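Local coordinates for protein putative acyl-CoA thioester hydrolase YbhC (PDB 3GRH) that is an outer-membrane lipoprotein of the pectinesterase family, a putative thioesterase that neither binds pectin nor has pectinesterase activity, at residues V121-A125 and P172-Y177; P127-T131 and Q199-L203. All blocks are in the same frame, centred on the assembly; numbering follows the deposited sequence.

Interaction 1. Residues V121-A125 and P172-Y177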
ATOM      1  N   VAL A 121      13.701  -6.969  -5.598  1.00  7.16           N
ATOM      2  CA  VAL A 121      14.402  -5.669  -5.738  1.00  8.01           C
ATOM      3  C   VAL A 121      14.287  -5.101  -4.334  1.00  9.46           C
ATOM      4  O   VAL A 121      13.192  -4.816  -3.840  1.00  9.38           O
ATOM      5  CB  VAL A 121      13.705  -4.757  -6.702  1.00  9.32           C
ATOM      6  CG1 VAL A 121      14.374  -3.389  -6.722  1.00  9.24           C
ATOM      7  CG2 VAL A 121      13.671  -5.339  -8.108  1.00  9.53           C
ATOM      8  N   TYR A 122      15.420  -4.919  -3.697  1.00  7.98           N
ATOM      9  CA  TYR A 122      15.497  -4.316  -2.357  1.00  7.89           C
ATOM     10  C   TYR A 122      16.195  -2.974  -2.511  1.00  8.75           C
ATOM     11  O   TYR A 122      17.313  -2.875  -3.054  1.00  9.83           O
ATOM     12  CB  TYR A 122      16.317  -5.178  -1.464  1.00  7.61           C
ATOM     13  CG  TYR A 122      15.697  -6.462  -0.951  1.00  8.85           C
ATOM     14  CD1 TYR A 122      14.404  -6.866  -1.320  1.00  7.82           C
ATOM     15  CD2 TYR A 122      16.450  -7.305  -0.193  1.00 10.70           C
ATOM     16  CE1 TYR A 122      13.878  -8.053  -0.897  1.00  9.73           C
ATOM     17  CE2 TYR A 122      15.926  -8.488   0.205  1.00 12.29           C
ATOM     18  CZ  TYR A 122      14.655  -8.819  -0.103  1.00 10.50           C
ATOM     19  OH  TYR A 122      14.119 -10.045   0.363  1.00 15.18           O
ATOM     20  N   VAL A 123      15.504  -1.915  -2.081  1.00  8.86           N
ATOM     21  CA  VAL A 123      16.047  -0.540  -2.229  1.00  8.41           C
ATOM     22  C   VAL A 123      16.319  -0.057  -0.823  1.00  9.84           C
ATOM     23  O   VAL A 123      15.406   0.171  -0.061  1.00  9.36           O
ATOM     24  CB  VAL A 123      15.085   0.428  -2.922  1.00  9.49           C
ATOM     25  CG1 VAL A 123      15.791   1.752  -3.265  1.00 10.86           C
ATOM     26  CG2 VAL A 123      14.593  -0.171  -4.259  1.00 10.90           C
ATOM     27  N   PRO A 124      17.569   0.097  -0.456  1.00  8.21           N
ATOM     28  CA  PRO A 124      17.887   0.451   0.931  1.00  9.54           C
ATOM     29  C   PRO A 124      17.720   1.896   1.251  1.00  9.32           C
ATOM     30  O   PRO A 124      17.543   2.753   0.382  1.00  9.58           O
ATOM     31  CB  PRO A 124      19.364   0.011   1.038  1.00 11.59           C
ATOM     32  CG  PRO A 124      19.851   0.192  -0.289  1.00 12.41           C
ATOM     33  CD  PRO A 124      18.801  -0.255  -1.192  1.00 10.86           C
ATOM     34  N   ALA A 125      17.649   2.150   2.547  1.00  9.59           N
ATOM     35  CA  ALA A 125      17.746   3.522   3.028  1.00 10.85           C
ATOM     36  C   ALA A 125      19.079   4.105   2.536  1.00 12.95           C
ATOM     37  O   ALA A 125      20.117   3.433   2.500  1.00 14.83           O
ATOM     38  CB  ALA A 125      17.629   3.546   4.544  1.00 11.47           C
ATOM     39  N   PRO A 172      24.970  -3.498  -1.347  1.00 16.40           N
ATOM     40  CA  PRO A 172      23.836  -2.819  -0.825  1.00 18.23           C
ATOM     41  C   PRO A 172      22.659  -3.791  -0.551  1.00 18.57           C
ATOM     42  O   PRO A 172      22.446  -4.859  -1.185  1.00 22.67           O
ATOM     43  CB  PRO A 172      23.433  -1.826  -1.957  1.00 19.29           C
ATOM     44  CG  PRO A 172      24.754  -1.585  -2.638  1.00 16.98           C
ATOM     45  CD  PRO A 172      25.406  -2.961  -2.617  1.00 16.35           C
ATOM     46  N   ALA A 173      21.930  -3.435   0.456  1.00 19.09           N
ATOM     47  CA  ALA A 173      20.728  -4.126   0.804  1.00 16.36           C
ATOM     48  C   ALA A 173      21.036  -5.365   1.584  1.00 15.67           C
ATOM     49  O   ALA A 173      20.142  -6.131   1.940  1.00 16.08           O
ATOM     50  CB  ALA A 173      19.766  -4.469  -0.447  1.00 18.59           C
ATOM     51  N   TRP A 174      22.306  -5.617   1.895  1.00 15.34           N
ATOM     52  CA  TRP A 174      22.600  -6.745   2.793  1.00 15.52           C
ATOM     53  C   TRP A 174      21.805  -6.736   4.080  1.00 16.41           C
ATOM     54  O   TRP A 174      21.340  -7.791   4.511  1.00 16.15           O
ATOM     55  CB  TRP A 174      24.089  -6.777   3.152  1.00 16.56           C
ATOM     56  CG  TRP A 174      24.417  -7.919   4.079  1.00 15.98           C
ATOM     57  CD1 TRP A 174      24.752  -7.843   5.347  1.00 17.87           C
ATOM     58  CD2 TRP A 174      24.305  -9.312   3.761  1.00 17.65           C
ATOM     59  NE1 TRP A 174      24.944  -9.106   5.868  1.00 18.98           N
ATOM     60  CE2 TRP A 174      24.648 -10.031   4.904  1.00 18.10           C
ATOM     61  CE3 TRP A 174      23.944 -10.012   2.611  1.00 16.85           C
ATOM     62  CZ2 TRP A 174      24.652 -11.420   4.934  1.00 19.66           C
ATOM     63  CZ3 TRP A 174      23.979 -11.398   2.636  1.00 18.37           C
ATOM     64  CH2 TRP A 174      24.299 -12.071   3.779  1.00 17.81           C
ATOM     65  N   TYR A 175      21.714  -5.574   4.730  1.00 15.80           N
ATOM     66  CA  TYR A 175      21.061  -5.533   6.023  1.00 15.66           C
ATOM     67  C   TYR A 175      19.611  -6.011   5.902  1.00 15.23           C
ATOM     68  O   TYR A 175      19.049  -6.594   6.849  1.00 16.62           O
ATOM     69  CB  TYR A 175      21.184  -4.158   6.645  1.00 16.19           C
ATOM     70  CG  TYR A 175      20.260  -3.120   6.102  1.00 17.14           C
ATOM     71  CD1 TYR A 175      19.044  -2.873   6.709  1.00 17.65           C
ATOM     72  CD2 TYR A 175      20.649  -2.310   5.055  1.00 18.86           C
ATOM     73  CE1 TYR A 175      18.175  -1.944   6.180  1.00 17.07           C
ATOM     74  CE2 TYR A 175      19.800  -1.312   4.540  1.00 19.88           C
ATOM     75  CZ  TYR A 175      18.564  -1.119   5.108  1.00 17.68           C
ATOM     76  OH  TYR A 175      17.737  -0.157   4.579  1.00 14.69           O
ATOM     77  N   MET A 176      18.985  -5.702   4.762  1.00 15.97           N
ATOM     78  CA  MET A 176      17.583  -6.106   4.462  1.00 14.21           C
ATOM     79  C   MET A 176      17.487  -7.628   4.297  1.00 15.00           C
ATOM     80  O   MET A 176      16.714  -8.313   4.988  1.00 15.55           O
ATOM     81  CB  MET A 176      17.094  -5.391   3.209  1.00 14.39           C
ATOM     82  CG  MET A 176      16.955  -3.910   3.444  1.00 13.66           C
ATOM     83  SD  MET A 176      16.643  -2.883   2.001  1.00 14.96           S
ATOM     84  CE  MET A 176      14.926  -3.272   1.703  1.00 13.53           C
ATOM     85  N   TYR A 177      18.328  -8.180   3.430  1.00 15.21           N
ATOM     86  CA  TYR A 177      18.353  -9.592   3.178  1.00 14.77           C
ATOM     87  C   TYR A 177      18.677 -10.332   4.434  1.00 14.70           C
ATOM     88  O   TYR A 177      18.023 -11.325   4.732  1.00 16.21           O
ATOM     89  CB  TYR A 177      19.358  -9.901   2.116  1.00 15.26           C
ATOM     90  CG  TYR A 177      19.479 -11.363   1.849  1.00 14.79           C
ATOM     91  CD1 TYR A 177      18.487 -12.007   1.091  1.00 16.02           C
ATOM     92  CD2 TYR A 177      20.499 -12.105   2.385  1.00 14.14           C
ATOM     93  CE1 TYR A 177      18.550 -13.356   0.868  1.00 17.22           C
ATOM     94  CE2 TYR A 177      20.576 -13.427   2.146  1.00 17.37           C
ATOM     95  CZ  TYR A 177      19.609 -14.049   1.376  1.00 15.99           C
ATOM     96  OH  TYR A 177      19.763 -15.449   1.206  1.00 19.20           O
TER

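Interaction 2. Residues P127-T131 and Q199-L203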
ATOM      1  N   PRO A 127      20.947   8.296   1.598  1.00 16.45           N
ATOM      2  CA  PRO A 127      20.823   9.745   1.640  1.00 16.47           C
ATOM      3  C   PRO A 127      20.085  10.393   0.494  1.00 16.29           C
ATOM      4  O   PRO A 127      19.567  11.537   0.674  1.00 19.47           O
ATOM      5  CB  PRO A 127      22.265  10.203   1.584  1.00 16.11           C
ATOM      6  CG  PRO A 127      23.065   9.063   1.101  1.00 18.34           C
ATOM      7  CD  PRO A 127      22.356   7.871   1.612  1.00 17.22           C
ATOM      8  N   GLY A 128      20.126   9.777  -0.679  1.00 13.88           N
ATOM      9  CA  GLY A 128      19.439  10.273  -1.836  1.00 13.38           C
ATOM     10  C   GLY A 128      18.266   9.366  -2.253  1.00 12.01           C
ATOM     11  O   GLY A 128      18.257   8.129  -1.956  1.00 14.38           O
ATOM     12  N   GLY A 129      17.306  10.000  -2.926  1.00 12.90           N
ATOM     13  CA  GLY A 129      16.145   9.301  -3.507  1.00 11.73           C
ATOM     14  C   GLY A 129      16.467   8.523  -4.772  1.00 11.69           C
ATOM     15  O   GLY A 129      17.342   8.845  -5.516  1.00 11.92           O
ATOM     16  N   ILE A 130      15.772   7.412  -4.946  1.00  8.98           N
ATOM     17  CA  ILE A 130      15.857   6.640  -6.152  1.00 10.49           C
ATOM     18  C   ILE A 130      14.534   6.709  -6.895  1.00  9.88           C
ATOM     19  O   ILE A 130      13.481   6.514  -6.272  1.00 10.27           O
ATOM     20  CB  ILE A 130      16.119   5.178  -5.835  1.00 13.02           C
ATOM     21  CG1 ILE A 130      17.462   5.040  -5.148  1.00 16.71           C
ATOM     22  CG2 ILE A 130      16.150   4.342  -7.154  1.00 13.35           C
ATOM     23  CD1 ILE A 130      18.596   5.233  -6.066  1.00 19.43           C
ATOM     24  N   THR A 131      14.598   7.009  -8.201  1.00 10.17           N
ATOM     25  CA  THR A 131      13.408   6.927  -9.102  1.00 10.64           C
ATOM     26  C   THR A 131      13.579   5.783 -10.038  1.00 10.60           C
ATOM     27  O   THR A 131      14.551   5.702 -10.733  1.00 10.90           O
ATOM     28  CB  THR A 131      13.204   8.209  -9.866  1.00  9.99           C
ATOM     29  OG1 THR A 131      13.012   9.294  -8.932  1.00 12.00           O
ATOM     30  CG2 THR A 131      11.985   8.107 -10.784  1.00 11.28           C
ATOM     31  N   GLN A 199      13.217   0.684   1.628  1.00  7.10           N
ATOM     32  CA  GLN A 199      13.304   1.558   2.779  1.00  7.69           C
ATOM     33  C   GLN A 199      13.787   2.937   2.387  1.00  7.84           C
ATOM     34  O   GLN A 199      14.151   3.764   3.241  1.00 10.52           O
ATOM     35  CB  GLN A 199      14.251   0.989   3.802  1.00  8.30           C
ATOM     36  CG  GLN A 199      13.834  -0.384   4.247  1.00 11.50           C
ATOM     37  CD  GLN A 199      14.269  -0.616   5.616  1.00 15.73           C
ATOM     38  OE1 GLN A 199      15.422  -0.311   5.977  1.00 16.47           O
ATOM     39  NE2 GLN A 199      13.325  -1.023   6.461  1.00 15.34           N
ATOM     40  N   ASN A 200      13.878   3.229   1.108  1.00  7.75           N
ATOM     41  CA  ASN A 200      14.433   4.509   0.621  1.00  6.71           C
ATOM     42  C   ASN A 200      13.402   5.637   0.812  1.00  7.72           C
ATOM     43  O   ASN A 200      12.282   5.618   0.278  1.00  7.29           O
ATOM     44  CB  ASN A 200      14.706   4.299  -0.886  1.00  7.70           C
ATOM     45  CG  ASN A 200      15.403   5.411  -1.552  1.00 10.02           C
ATOM     46  OD1 ASN A 200      14.842   6.092  -2.459  1.00 11.41           O
ATOM     47  ND2 ASN A 200      16.606   5.693  -1.101  1.00 11.23           N
ATOM     48  N   ASN A 201      13.806   6.682   1.552  1.00  8.13           N
ATOM     49  CA  ASN A 201      13.008   7.872   1.627  1.00  7.73           C
ATOM     50  C   ASN A 201      13.054   8.520   0.286  1.00  7.28           C
ATOM     51  O   ASN A 201      14.123   8.641  -0.333  1.00  9.34           O
ATOM     52  CB  ASN A 201      13.524   8.838   2.687  1.00  9.75           C
ATOM     53  CG  ASN A 201      13.405   8.330   4.093  1.00  9.63           C
ATOM     54  OD1 ASN A 201      12.593   7.466   4.428  1.00 10.09           O
ATOM     55  ND2 ASN A 201      14.277   8.886   4.952  1.00 17.05           N
ATOM     56  N   GLY A 202      11.924   8.986  -0.178  1.00  8.05           N
ATOM     57  CA  GLY A 202      11.992   9.560  -1.493  1.00  7.61           C
ATOM     58  C   GLY A 202      11.896   8.678  -2.671  1.00  6.55           C
ATOM     59  O   GLY A 202      12.014   9.203  -3.782  1.00  9.12           O
ATOM     60  N   LEU A 203      11.679   7.403  -2.489  1.00  6.68           N
ATOM     61  CA  LEU A 203      11.459   6.466  -3.632  1.00  5.94           C
ATOM     62  C   LEU A 203      10.347   6.985  -4.494  1.00  7.47           C
ATOM     63  O   LEU A 203       9.309   7.396  -3.998  1.00  6.29           O
ATOM     64  CB  LEU A 203      11.066   5.122  -3.090  1.00  6.65           C
ATOM     65  CG  LEU A 203      10.919   4.033  -4.159  1.00  6.27           C
ATOM     66  CD1 LEU A 203      12.292   3.461  -4.525  1.00 11.65           C
ATOM     67  CD2 LEU A 203       9.957   2.941  -3.565  1.00 11.41           C
TER

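Interaction 1. Residues V121-A125 and P172-Y177
The ring of Y175 reaches P124 and A125 with its hydroxyl end, and the backbone N of A125 meets it at the edge, close to the ring plane. One face of this ring carries CG of M176, 3.5 Å above the plane and offset toward the rim. N of A125 gives a nearly straight hydrogen bond to OH of Y175 (3.1 Å, 167°), while CE2 of Y175 lies 3.8 Å from CB of P124. The same OH is hydrogen-bonded to OE1 of Q199, and a phenylalanine here would probably leave both the N-H of A125 and Q199 without that partner. The ring of Y122 is approached at its edge, by CA of Y177 and CB of A173; one of its faces stacks on Y167. CB of Y122 lies 3.7 Å from CB of A173, and CG anti to the carbonyl carbon (chi1 -75°) carries the ring toward the helix, CE2 coming 4.0 Å from CA of Y177. M176 slides past Y122 in the opposite direction; its SD lies beside CA of P124, and the bend at chi3 (75°) turns CE to 3.9 Å from CB of Y122. Helix 174-181 is laid against the end of strand 115-123 in the beta-helix. W157 and V161 of helix 154-161 also touch Y122, V96 and I100 of helix 92-100 pack on P124, and W197 of strand 196-198 meets both Y122 and M176.

Interaction 2. Residues P127-T131 and Q199-L203
N200 bridges G128 and I130 with its side-chain amide, at a turn of the right-handed parallel beta-helix that characterises the pectinesterase family. Segment 199-203 links strand 196-198 to strand 204-206, and its neighbour 127-131 leads into strand 130-134 on the adjoining coil. Q199, at the start, takes no part in this contact; its NE2 is hydrogen-bonded to D231 and G255. At N200 the side chain turns in: CG anti to the backbone N (chi1 -174°) carries the amide across to 127-131, where it crosses the I130 side chain at about a right angle. Its ND2 donates to O of G128 at 3.1 Å, an almost linear bond with the acceptor close to the plane of the N200 amide. Its OD1 accepts from N of I130 at 3.0 Å, the donor tilted 24° from the carbonyl plane. Held through both ends, the amide is unlikely to flip, and it pairs with the backbone much as a peptide group would. N201 points its polar end elsewhere, OD1 accepting from N of D233, but its backbone O still lies 3.8 Å from CA of G129. G202 takes the third position of the type II turn from N200 to L203, with positive phi (84°); a CB there would jam against the preceding carbonyl, and would also crowd CA of G129. R107 binds O of G202. The turn ends at L203, where CD1 lies 3.7 Å from O of I130 and CA makes a CA-H...O contact to that same oxygen at 3.3 Å.

Interactions 1 and 2, with centres about 12 Å apart, are joined through Q199 and N200. The backbone N of Q199 lies 2.8 Å from O of V123, a probable hydrogen bond between adjacent coils, and OE1 of Q199 is hydrogen-bonded to OH of Y175 at 2.7 Å. That hydroxyl therefore links the helix of interaction 1 to both 121-125 and 199-203. CB of N200 also packs on CG1 of V123 at 3.6 Å, and ND2 of N200 makes a weak hydrogen bond to O of P124. Segments 121-125 and 127-131 follow each other almost without a break, while their partners 172-177 and 199-203 come later in the same order. Both contacts lie away from the predicted nucleophile D280 and the probable substrate-binding R340.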